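Local coordinates for phosphotriesterase family protein (PDB 3PNZ) that probably hydrolyses phosphorylated sugar lactones, using a two-zinc centre in a barrel of the amidohydrolase fold, at residues 23-28 with 277-282; 43-48 with 75-80; 226-229 with 234-237; 238-241 with 247-250. One frame throughout, in Å; residues are numbered along the deposited sequence.

The four contacts join parts of one TIM barrel of the amidohydrolase fold. Interactions 1 and 2 are neighbours, their centres about 10 Å apart, and meet at Ser-48 OG, which lies 2.7 Å from both Tyr-282 OH and Ile-25 O. Interactions 3 and 4 adjoin in sequence, where strand 234-237 runs into the loop 238-241. Interaction 1 includes the zinc ligand His-24, and the loop of interaction 4 begins with Asp-238, which is hydrogen-bonded to the zinc ligand His-215. Interaction 2 joins two outer helices near the surface, and interaction 3 packs a helix on a barrel strand; their centres are about 31 Å apart. Lys-242 and Lys-244, just past 238-241, share a phosphate with Tyr-278 of interaction 1.

Interaction 1: residues 23-28 with 277-282; sequences EHIVCV and TYYKHY. With ZN (zinc ion), chain I; PO4 (phosphate ion), chain L.
Tyr-279 reaches His-24 and Ile-25 in a loop at the C-terminal end of strand 19-23, the active-site end of a TIM barrel. Its CB points at that loop, and a chi1 of -94°, off the staggered positions, takes the ring across to it. On one flank, Tyr-279 CD2 sits at the edge of the Tyr-282 ring, in its plane. Further out Tyr-279 CE1 comes to 3.7 Å and Tyr-279 CZ to 3.6 Å from His-24 O. Tyr-279 OH donates a 2.6 Å hydrogen bond to His-24 O on a lone pair in the carbonyl plane (C=O...O angle 136°), and His-24 O lies at the edge of the Tyr-279 ring, in its plane. Tyr-279 OH also rests 3.2 Å from Ile-25 CA.

The bond ties down the backbone of a metal ligand: His-24 NE2 binds a zinc ion with His-22, carboxylated Lys-154 and Asp-272, and its ND1 is bonded to Thr-67. Tyr-278 turns to a phosphate ion, probably from the crystallisation liquor, that Lys-242, Lys-244, Tyr-245 and Arg-275 also grip; it may mark where the substrate's phosphate binds. Tyr-278 OH donates to phosphate O3 across 2.6 Å, that oxygen in the ring plane.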
loop_
_atom_site.group_PDB
_atom_site.type_symbol
_atom_site.label_atom_id
_atom_site.label_comp_id
_atom_site.label_asym_id
_atom_site.label_seq_id
_atom_site.Cartn_x
_atom_site.Cartn_y
_atom_site.Cartn_z
ATOM N N GLU A 23 3.955 2.581 -0.750
ATOM C CA GLU A 23 5.162 3.115 -0.128
ATOM C C GLU A 23 4.934 3.517 1.317
ATOM O O GLU A 23 3.808 3.500 1.808
ATOM C CB GLU A 23 5.683 4.338 -0.898
ATOM C CG GLU A 23 6.028 4.072 -2.360
ATOM C CD GLU A 23 7.222 3.138 -2.527
ATOM O OE1 GLU A 23 8.016 3.001 -1.568
ATOM O OE2 GLU A 23 7.374 2.561 -3.626
ATOM N N HIS A 24 6.023 3.874 1.991
ATOM C CA HIS A 24 5.962 4.538 3.298
ATOM C C HIS A 24 6.850 5.763 3.231
ATOM O O HIS A 24 7.834 5.768 2.507
ATOM C CB HIS A 24 6.398 3.591 4.415
ATOM C CG HIS A 24 5.571 2.350 4.468
ATOM N ND1 HIS A 24 4.371 2.288 5.139
ATOM C CD2 HIS A 24 5.731 1.148 3.866
ATOM C CE1 HIS A 24 3.840 1.089 4.979
ATOM N NE2 HIS A 24 4.644 0.381 4.206
ATOM N N ILE A 25 6.481 6.819 3.952
ATOM C CA ILE A 25 7.163 8.099 3.785
ATOM C C ILE A 25 7.703 8.637 5.107
ATOM O O ILE A 25 8.910 8.857 5.259
ATOM C CB ILE A 25 6.228 9.139 3.137
ATOM C CG1 ILE A 25 5.689 8.599 1.816
ATOM C CG2 ILE A 25 6.979 10.449 2.903
ATOM C CD1 ILE A 25 4.577 9.462 1.207
ATOM N N VAL A 26 6.810 8.842 6.064
ATOM C CA VAL A 26 7.209 9.193 7.422
ATOM C C VAL A 26 6.385 8.353 8.379
ATOM O O VAL A 26 5.153 8.450 8.403
ATOM C CB VAL A 26 6.963 10.694 7.733
ATOM C CG1 VAL A 26 7.495 11.046 9.123
ATOM C CG2 VAL A 26 7.616 11.570 6.677
ATOM N N CYS A 27 7.051 7.513 9.163
ATOM C CA CYS A 27 6.328 6.631 10.065
ATOM C C CYS A 27 7.220 6.129 11.186
ATOM O O CYS A 27 8.419 5.921 10.995
ATOM C CB CYS A 27 5.711 5.453 9.300
ATOM S SG CYS A 27 6.878 4.539 8.259
ATOM N N VAL A 28 6.619 5.933 12.353
ATOM C CA VAL A 28 7.342 5.469 13.532
ATOM C C VAL A 28 6.533 4.355 14.202
ATOM O O VAL A 28 5.905 4.564 15.238
ATOM C CB VAL A 28 7.588 6.630 14.521
ATOM C CG1 VAL A 28 8.527 6.189 15.657
ATOM C CG2 VAL A 28 8.158 7.829 13.792
ATOM N N THR A 277 17.659 2.466 5.533
ATOM C CA THR A 277 18.655 1.923 4.611
ATOM C C THR A 277 18.121 1.771 3.189
ATOM O O THR A 277 18.880 1.453 2.275
ATOM C CB THR A 277 19.194 0.563 5.090
ATOM O OG1 THR A 277 18.097 -0.313 5.375
ATOM C CG2 THR A 277 20.047 0.735 6.353
ATOM N N TYR A 278 16.822 2.004 3.004
ATOM C CA TYR A 278 16.226 1.958 1.675
ATOM C C TYR A 278 16.114 3.355 1.063
ATOM O O TYR A 278 16.081 3.508 -0.159
ATOM C CB TYR A 278 14.835 1.349 1.733
ATOM C CG TYR A 278 14.763 -0.143 1.978
ATOM C CD1 TYR A 278 15.908 -0.939 1.982
ATOM C CD2 TYR A 278 13.538 -0.756 2.215
ATOM C CE1 TYR A 278 15.825 -2.311 2.210
ATOM C CE2 TYR A 278 13.445 -2.124 2.440
ATOM C CZ TYR A 278 14.592 -2.895 2.436
ATOM O OH TYR A 278 14.500 -4.255 2.656
ATOM N N TYR A 279 16.023 4.371 1.917
ATOM C CA TYR A 279 15.950 5.754 1.462
ATOM C C TYR A 279 17.331 6.273 1.087
ATOM O O TYR A 279 18.312 6.033 1.794
ATOM C CB TYR A 279 15.333 6.638 2.546
ATOM C CG TYR A 279 13.841 6.833 2.394
ATOM C CD1 TYR A 279 12.943 5.801 2.673
ATOM C CD2 TYR A 279 13.329 8.053 1.978
ATOM C CE1 TYR A 279 11.568 5.983 2.526
ATOM C CE2 TYR A 279 11.972 8.246 1.829
ATOM C CZ TYR A 279 11.094 7.219 2.108
ATOM O OH TYR A 279 9.746 7.446 1.944
ATOM N N LYS A 280 17.400 6.978 -0.036
ATOM C CA LYS A 280 18.641 7.575 -0.489
ATOM C C LYS A 280 19.146 8.577 0.547
ATOM O O LYS A 280 20.332 8.594 0.897
ATOM C CB LYS A 280 18.424 8.262 -1.837
ATOM C CG LYS A 280 19.679 8.861 -2.447
ATOM C CD LYS A 280 19.388 9.489 -3.800
ATOM C CE LYS A 280 20.657 10.033 -4.448
ATOM N NZ LYS A 280 20.357 10.729 -5.737
ATOM N N HIS A 281 18.239 9.398 1.064
ATOM C CA HIS A 281 18.657 10.517 1.907
ATOM C C HIS A 281 18.636 10.240 3.408
ATOM O O HIS A 281 18.864 11.140 4.216
ATOM C CB HIS A 281 17.873 11.780 1.531
ATOM C CG HIS A 281 18.085 12.192 0.111
ATOM N ND1 HIS A 281 19.166 12.949 -0.288
ATOM C CD2 HIS A 281 17.385 11.912 -1.014
ATOM C CE1 HIS A 281 19.112 13.136 -1.595
ATOM N NE2 HIS A 281 18.041 12.517 -2.059
ATOM N N TYR A 282 18.364 8.995 3.785
ATOM C CA TYR A 282 18.649 8.558 5.143
ATOM C C TYR A 282 19.940 7.742 5.081
ATOM O O TYR A 282 21.010 8.242 5.404
ATOM C CB TYR A 282 17.536 7.681 5.714
ATOM C CG TYR A 282 16.236 8.338 6.174
ATOM C CD1 TYR A 282 16.019 8.627 7.519
ATOM C CD2 TYR A 282 15.187 8.566 5.282
ATOM C CE1 TYR A 282 14.810 9.175 7.959
ATOM C CE2 TYR A 282 13.965 9.111 5.716
ATOM C CZ TYR A 282 13.792 9.409 7.057
ATOM O OH TYR A 282 12.598 9.931 7.507
HETATM ZN ZN ZN I . 4.195 -1.471 3.320
HETATM P P PO4 L . 11.490 -5.286 4.325
HETATM O O1 PO4 L . 12.658 -5.595 5.224
HETATM O O2 PO4 L . 10.775 -4.067 4.867
HETATM O O3 PO4 L . 11.983 -4.965 2.933
HETATM O O4 PO4 L . 10.523 -6.451 4.284
#

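Interaction 2: residues 43-48 with 75-80; sequences DDKEKS and VLDVAQ
The first torsion of Lys-45 sends CG out opposite its backbone N, and a sharp turn at chi2 (-87°) lays the rest of the chain along helix 75-85, past Asp-77 and on to Gln-80. The base of the lysine meets the aspartate: Lys-45 CB is 3.8 Å from Asp-77 OD1, and Lys-45 CG lies 4.0 Å from Asp-77 CB. One turn further along the helix, Lys-45 CE comes to 3.5 Å from Gln-80 CG. The methylene chain thus does the touching, slanting across both partners.

Two successive helices of the barrel's outer layer, 45-57 and 75-85, are joined at a partly solvent-accessible edge. The first begins with an N-cap: Asp-44 OD1 accepts from Lys-47 N at 3.1 Å (N-H...O angle 159°), the N-H coming from above the carboxylate plane, about 53° out of it, which gives this first-turn amide an acceptor.

The ammonium bypasses Asp-77 but still joins the helices: Lys-45 NZ forms a salt bridge of 2.9 Å with Glu-46 OE2 in its own helix, another with Glu-84, further along helix 75-85, and a hydrogen bond to Gln-49. Glu-84 accepts from Gln-80 NE2 as well. Asp-77 OD1 stays 6.7 Å from Lys-45 NZ, so any attraction would act at a distance, and their direct touch is made by the lysine's aliphatic carbons against the aspartate's CB and a carboxylate oxygen.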
loop_
_atom_site.group_PDB
_atom_site.type_symbol
_atom_site.label_atom_id
_atom_site.label_comp_id
_atom_site.label_asym_id
_atom_site.label_seq_id
_atom_site.Cartn_x
_atom_site.Cartn_y
_atom_site.Cartn_z
ATOM N N ASP A 43 11.794 8.637 10.478
ATOM C CA ASP A 43 11.447 9.619 11.497
ATOM C C ASP A 43 12.048 11.001 11.271
ATOM O O ASP A 43 12.184 11.775 12.219
ATOM C CB ASP A 43 11.856 9.086 12.872
ATOM C CG ASP A 43 13.335 8.744 12.948
ATOM O OD1 ASP A 43 14.062 8.957 11.950
ATOM O OD2 ASP A 43 13.774 8.272 14.017
ATOM N N ASP A 44 12.397 11.312 10.025
ATOM C CA ASP A 44 12.928 12.633 9.683
ATOM C C ASP A 44 12.237 13.213 8.451
ATOM O O ASP A 44 12.557 12.854 7.319
ATOM C CB ASP A 44 14.441 12.571 9.455
ATOM C CG ASP A 44 15.077 13.950 9.334
ATOM O OD1 ASP A 44 14.530 14.822 8.619
ATOM O OD2 ASP A 44 16.135 14.160 9.962
ATOM N N LYS A 45 11.308 14.136 8.676
ATOM C CA LYS A 45 10.507 14.702 7.591
ATOM C C LYS A 45 11.354 15.271 6.449
ATOM O O LYS A 45 11.046 15.065 5.276
ATOM C CB LYS A 45 9.536 15.760 8.146
ATOM C CG LYS A 45 8.660 16.458 7.099
ATOM C CD LYS A 45 9.360 17.670 6.484
ATOM C CE LYS A 45 8.345 18.658 5.900
ATOM N NZ LYS A 45 9.026 19.811 5.241
ATOM N N GLU A 46 12.421 15.990 6.775
ATOM C CA GLU A 46 13.205 16.628 5.722
ATOM C C GLU A 46 13.982 15.607 4.888
ATOM O O GLU A 46 14.160 15.790 3.679
ATOM C CB GLU A 46 14.132 17.706 6.290
ATOM C CG GLU A 46 13.394 18.873 6.971
ATOM C CD GLU A 46 12.453 19.635 6.037
ATOM O OE1 GLU A 46 12.642 19.593 4.800
ATOM O OE2 GLU A 46 11.521 20.294 6.551
ATOM N N LYS A 47 14.428 14.527 5.526
ATOM C CA LYS A 47 15.114 13.461 4.792
ATOM C C LYS A 47 14.144 12.702 3.878
ATOM O O LYS A 47 14.446 12.466 2.705
ATOM C CB LYS A 47 15.856 12.509 5.739
ATOM C CG LYS A 47 17.077 13.146 6.402
ATOM C CD LYS A 47 17.812 12.177 7.321
ATOM C CE LYS A 47 19.024 12.851 7.948
ATOM N NZ LYS A 47 19.737 11.952 8.886
ATOM N N SER A 48 12.977 12.341 4.407
ATOM C CA SER A 48 11.961 11.698 3.580
ATOM C C SER A 48 11.618 12.590 2.406
ATOM O O SER A 48 11.494 12.127 1.271
ATOM C CB SER A 48 10.707 11.373 4.389
ATOM O OG SER A 48 11.002 10.502 5.464
ATOM N N VAL A 75 0.947 11.810 9.863
ATOM C CA VAL A 75 0.139 12.366 8.780
ATOM C C VAL A 75 0.457 13.830 8.481
ATOM O O VAL A 75 0.523 14.230 7.318
ATOM C CB VAL A 75 -1.366 12.202 9.064
ATOM C CG1 VAL A 75 -2.200 12.818 7.946
ATOM C CG2 VAL A 75 -1.707 10.727 9.234
ATOM N N LEU A 76 0.658 14.635 9.519
ATOM C CA LEU A 76 0.955 16.047 9.289
ATOM C C LEU A 76 2.276 16.238 8.547
ATOM O O LEU A 76 2.398 17.130 7.711
ATOM C CB LEU A 76 0.940 16.843 10.600
ATOM C CG LEU A 76 -0.421 16.887 11.304
ATOM C CD1 LEU A 76 -0.318 17.603 12.644
ATOM C CD2 LEU A 76 -1.461 17.546 10.408
ATOM N N ASP A 77 3.264 15.393 8.839
ATOM C CA ASP A 77 4.554 15.482 8.156
ATOM C C ASP A 77 4.411 15.090 6.689
ATOM O O ASP A 77 4.985 15.721 5.805
ATOM C CB ASP A 77 5.593 14.575 8.831
ATOM C CG ASP A 77 6.023 15.086 10.200
ATOM O OD1 ASP A 77 6.404 16.271 10.305
ATOM O OD2 ASP A 77 5.995 14.298 11.169
ATOM N N VAL A 78 3.656 14.028 6.435
ATOM C CA VAL A 78 3.424 13.592 5.062
ATOM C C VAL A 78 2.649 14.652 4.272
ATOM O O VAL A 78 2.963 14.932 3.118
ATOM C CB VAL A 78 2.707 12.224 5.025
ATOM C CG1 VAL A 78 2.352 11.835 3.597
ATOM C CG2 VAL A 78 3.598 11.154 5.669
ATOM N N ALA A 79 1.645 15.250 4.902
ATOM C CA ALA A 79 0.893 16.328 4.264
ATOM C C ALA A 79 1.812 17.497 3.919
ATOM O O ALA A 79 1.717 18.069 2.834
ATOM C CB ALA A 79 -0.258 16.790 5.161
ATOM N N GLN A 80 2.718 17.837 4.831
ATOM C CA GLN A 80 3.651 18.933 4.585
ATOM C C GLN A 80 4.585 18.618 3.415
ATOM O O GLN A 80 4.878 19.483 2.594
ATOM C CB GLN A 80 4.451 19.267 5.848
ATOM C CG GLN A 80 5.324 20.501 5.697
ATOM C CD GLN A 80 4.504 21.762 5.477
ATOM O OE1 GLN A 80 3.377 21.875 5.964
ATOM N NE2 GLN A 80 5.064 22.713 4.736
#

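Interaction 3: residues 226-229 with 234-237; sequences KQVA and FMSF
Met-235 fills the tight part of this contact, its thioether lying against Val-228 and Ala-229 in the last turn of helix 222-229. The sulfur makes the closest approach: Met-235 SD is 3.7 Å from Ala-229 CB and 3.8 Å from Ala-229 N, so it presses on both the small side chain and the backbone beside it. Either side of the sulfur, the carbons attend to the valine. Met-235 CG lies 4.0 Å from Val-228 CG1, and a bend at chi3 (70°) folds the terminal methyl back so that Met-235 CE stands 4.0 Å from Val-228 CB. The methionine therefore crosses the valine at a slant, touching it on both sides of its kink.

The pair belongs to a beta-alpha-beta crossover, in which strand 211-213, helix 222-229 and strand 234-237 follow one another and the two strands run parallel in the barrel wall. Here the helix packs on the outside of the second strand, with wholly apolar side-chain contacts.

The contact with the strand ends toward the outer flank of the helix. Lys-226 and Gln-227 are only partly buried and make no contact with the strand; the lysine turns away and pairs its NZ with Glu-261. On the inner side further apolar groups join in: Ala-229 also touches Leu-258 of helix 248-260, Val-228 rests on Leu-195, and on the strand Phe-237 extends the apolar surface to Ile-255 and Leu-258.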
loop_
_atom_site.group_PDB
_atom_site.type_symbol
_atom_site.label_atom_id
_atom_site.label_comp_id
_atom_site.label_asym_id
_atom_site.label_seq_id
_atom_site.Cartn_x
_atom_site.Cartn_y
_atom_site.Cartn_z
ATOM N N LYS A 226 -1.816 -16.780 -11.253
ATOM C CA LYS A 226 -2.933 -16.878 -12.197
ATOM C C LYS A 226 -4.270 -17.113 -11.486
ATOM O O LYS A 226 -5.303 -16.562 -11.889
ATOM C CB LYS A 226 -2.670 -17.975 -13.234
ATOM C CG LYS A 226 -3.817 -18.171 -14.228
ATOM C CD LYS A 226 -3.335 -18.891 -15.490
ATOM C CE LYS A 226 -4.447 -18.957 -16.534
ATOM N NZ LYS A 226 -4.011 -19.694 -17.754
ATOM N N GLN A 227 -4.263 -17.928 -10.428
ATOM C CA GLN A 227 -5.465 -18.107 -9.613
ATOM C C GLN A 227 -5.945 -16.768 -9.063
ATOM O O GLN A 227 -7.137 -16.461 -9.085
ATOM C CB GLN A 227 -5.203 -19.044 -8.434
ATOM C CG GLN A 227 -5.112 -20.526 -8.749
ATOM C CD GLN A 227 -4.778 -21.313 -7.486
ATOM O OE1 GLN A 227 -3.717 -21.118 -6.890
ATOM N NE2 GLN A 227 -5.686 -22.187 -7.066
ATOM N N VAL A 228 -5.015 -15.981 -8.539
ATOM C CA VAL A 228 -5.372 -14.677 -7.990
ATOM C C VAL A 228 -5.852 -13.748 -9.101
ATOM O O VAL A 228 -6.888 -13.094 -8.976
ATOM C CB VAL A 228 -4.197 -14.040 -7.232
ATOM C CG1 VAL A 228 -4.532 -12.622 -6.804
ATOM C CG2 VAL A 228 -3.865 -14.881 -6.009
ATOM N N ALA A 229 -5.096 -13.699 -10.187
ATOM C CA ALA A 229 -5.406 -12.774 -11.282
ATOM C C ALA A 229 -6.779 -13.036 -11.901
ATOM O O ALA A 229 -7.462 -12.108 -12.335
ATOM C CB ALA A 229 -4.329 -12.845 -12.349
ATOM N N PHE A 234 -6.259 -6.571 -8.390
ATOM C CA PHE A 234 -4.982 -5.978 -8.728
ATOM C C PHE A 234 -3.901 -6.694 -7.931
ATOM O O PHE A 234 -4.138 -7.134 -6.805
ATOM C CB PHE A 234 -4.976 -4.480 -8.432
ATOM C CG PHE A 234 -5.792 -3.672 -9.415
ATOM C CD1 PHE A 234 -5.199 -3.133 -10.545
ATOM C CD2 PHE A 234 -7.150 -3.477 -9.212
ATOM C CE1 PHE A 234 -5.953 -2.385 -11.455
ATOM C CE2 PHE A 234 -7.911 -2.740 -10.111
ATOM C CZ PHE A 234 -7.307 -2.195 -11.231
ATOM N N MET A 235 -2.722 -6.803 -8.528
ATOM C CA MET A 235 -1.619 -7.543 -7.912
ATOM C C MET A 235 -0.416 -6.644 -7.838
ATOM O O MET A 235 0.096 -6.181 -8.862
ATOM C CB MET A 235 -1.325 -8.806 -8.708
ATOM C CG MET A 235 -2.531 -9.741 -8.705
ATOM S SD MET A 235 -2.289 -11.166 -9.743
ATOM C CE MET A 235 -1.034 -12.031 -8.768
ATOM N N SER A 236 0.016 -6.371 -6.611
ATOM C CA SER A 236 1.066 -5.408 -6.364
ATOM C C SER A 236 2.422 -6.105 -6.252
ATOM O O SER A 236 2.639 -6.937 -5.362
ATOM C CB SER A 236 0.764 -4.607 -5.093
ATOM O OG SER A 236 1.770 -3.635 -4.860
ATOM N N PHE A 237 3.316 -5.775 -7.176
ATOM C CA PHE A 237 4.710 -6.203 -7.098
ATOM C C PHE A 237 5.475 -5.045 -6.475
ATOM O O PHE A 237 5.878 -4.105 -7.164
ATOM C CB PHE A 237 5.240 -6.568 -8.490
ATOM C CG PHE A 237 4.672 -7.848 -9.026
ATOM C CD1 PHE A 237 5.449 -9.002 -9.096
ATOM C CD2 PHE A 237 3.346 -7.914 -9.436
ATOM C CE1 PHE A 237 4.915 -10.189 -9.570
ATOM C CE2 PHE A 237 2.796 -9.101 -9.911
ATOM C CZ PHE A 237 3.582 -10.244 -9.980
#

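Interaction 4: residues 238-241 with 247-250; sequences DGIA and PESA
Glu-248 sets its carboxylate against the side chain of Ile-240, the two crossing at about a right angle. The setting is a beta-alpha loop of the TIM barrel: residues 238-241 leave strand 234-237 at the catalytic end, and Glu-248 stands in the first turn of the helix that follows, 248-260. Although its CB does not aim at the loop, a bend at chi2 (55°) brings the end of the glutamate round to it. Ile-240 CG2 there faces both carboxylate oxygens, lying 3.9 Å from Glu-248 OE2, while Ile-240 CD1 is 3.5 Å from Glu-248 OE1. Glu-248 OE2 also accepts a hydrogen bond from the backbone amide of Ala-241.

This carboxylate has further partners: OE2 forms a salt bridge with Arg-251, one turn on, and OE1 receives a weak bond from Trp-295 NE1. Trp-295 also packs on Ile-240, as does Ile-291 from the same helix 289-305. Buried charge is thereby met by a cation and N-H donors, which would be expected to stabilise its ionised form, and the shared bonds limit how far the group can turn.

At the other end of the loop Asp-238 OD1 is bonded to His-215, a zinc ligand, which makes the aspartate a second-shell residue; its OD2 accepts from Ser-236. Ala-241 has a left-handed backbone conformation, and its N-H points to the syn side of the glutamate: Ala-241 N lies 2.8 Å from Glu-248 OE2, with an N-H...O angle of 152° and only 18° out of the carboxylate plane.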
loop_
_atom_site.group_PDB
_atom_site.type_symbol
_atom_site.label_atom_id
_atom_site.label_comp_id
_atom_site.label_asym_id
_atom_site.label_seq_id
_atom_site.Cartn_x
_atom_site.Cartn_y
_atom_site.Cartn_z
ATOM N N ASP A 238 5.650 -5.097 -5.157
ATOM C CA ASP A 238 6.128 -3.919 -4.435
ATOM C C ASP A 238 7.438 -4.159 -3.705
ATOM O O ASP A 238 7.816 -3.393 -2.820
ATOM C CB ASP A 238 5.044 -3.396 -3.484
ATOM C CG ASP A 238 4.396 -4.499 -2.691
ATOM O OD1 ASP A 238 5.144 -5.315 -2.118
ATOM O OD2 ASP A 238 3.147 -4.564 -2.641
ATOM N N GLY A 239 8.133 -5.220 -4.097
ATOM C CA GLY A 239 9.449 -5.509 -3.556
ATOM C C GLY A 239 10.573 -5.276 -4.556
ATOM O O GLY A 239 11.624 -5.920 -4.472
ATOM N N ILE A 240 10.364 -4.355 -5.500
ATOM C CA ILE A 240 11.392 -4.026 -6.478
ATOM C C ILE A 240 12.689 -3.680 -5.764
ATOM O O ILE A 240 12.684 -2.948 -4.766
ATOM C CB ILE A 240 10.986 -2.832 -7.370
ATOM C CG1 ILE A 240 9.690 -3.135 -8.130
ATOM C CG2 ILE A 240 12.121 -2.459 -8.333
ATOM C CD1 ILE A 240 9.714 -4.437 -8.918
ATOM N N ALA A 241 13.789 -4.223 -6.285
ATOM C CA ALA A 241 15.137 -4.006 -5.758
ATOM C C ALA A 241 15.450 -4.803 -4.492
ATOM O O ALA A 241 16.565 -4.722 -3.977
ATOM C CB ALA A 241 15.405 -2.515 -5.530
ATOM N N PRO A 247 16.129 -12.072 -6.985
ATOM C CA PRO A 247 16.803 -11.208 -7.964
ATOM C C PRO A 247 15.752 -10.489 -8.790
ATOM O O PRO A 247 14.629 -10.986 -8.926
ATOM C CB PRO A 247 17.570 -12.201 -8.842
ATOM C CG PRO A 247 16.831 -13.497 -8.687
ATOM C CD PRO A 247 16.311 -13.504 -7.283
ATOM N N GLU A 248 16.103 -9.334 -9.329
ATOM C CA GLU A 248 15.139 -8.554 -10.088
ATOM C C GLU A 248 14.579 -9.341 -11.264
ATOM O O GLU A 248 13.399 -9.223 -11.594
ATOM C CB GLU A 248 15.767 -7.250 -10.583
ATOM C CG GLU A 248 14.720 -6.204 -10.883
ATOM C CD GLU A 248 13.823 -5.965 -9.686
ATOM O OE1 GLU A 248 12.591 -6.137 -9.820
ATOM O OE2 GLU A 248 14.357 -5.627 -8.606
ATOM N N SER A 249 15.434 -10.125 -11.913
ATOM C CA SER A 249 15.006 -10.974 -13.014
ATOM C C SER A 249 13.816 -11.861 -12.658
ATOM O O SER A 249 12.969 -12.137 -13.507
ATOM C CB SER A 249 16.168 -11.850 -13.489
ATOM O OG SER A 249 16.804 -12.468 -12.380
ATOM N N ALA A 250 13.763 -12.331 -11.414
ATOM C CA ALA A 250 12.678 -13.214 -10.992
ATOM C C ALA A 250 11.357 -12.456 -10.878
ATOM O O ALA A 250 10.304 -12.964 -11.282
ATOM C CB ALA A 250 13.016 -13.902 -9.673
#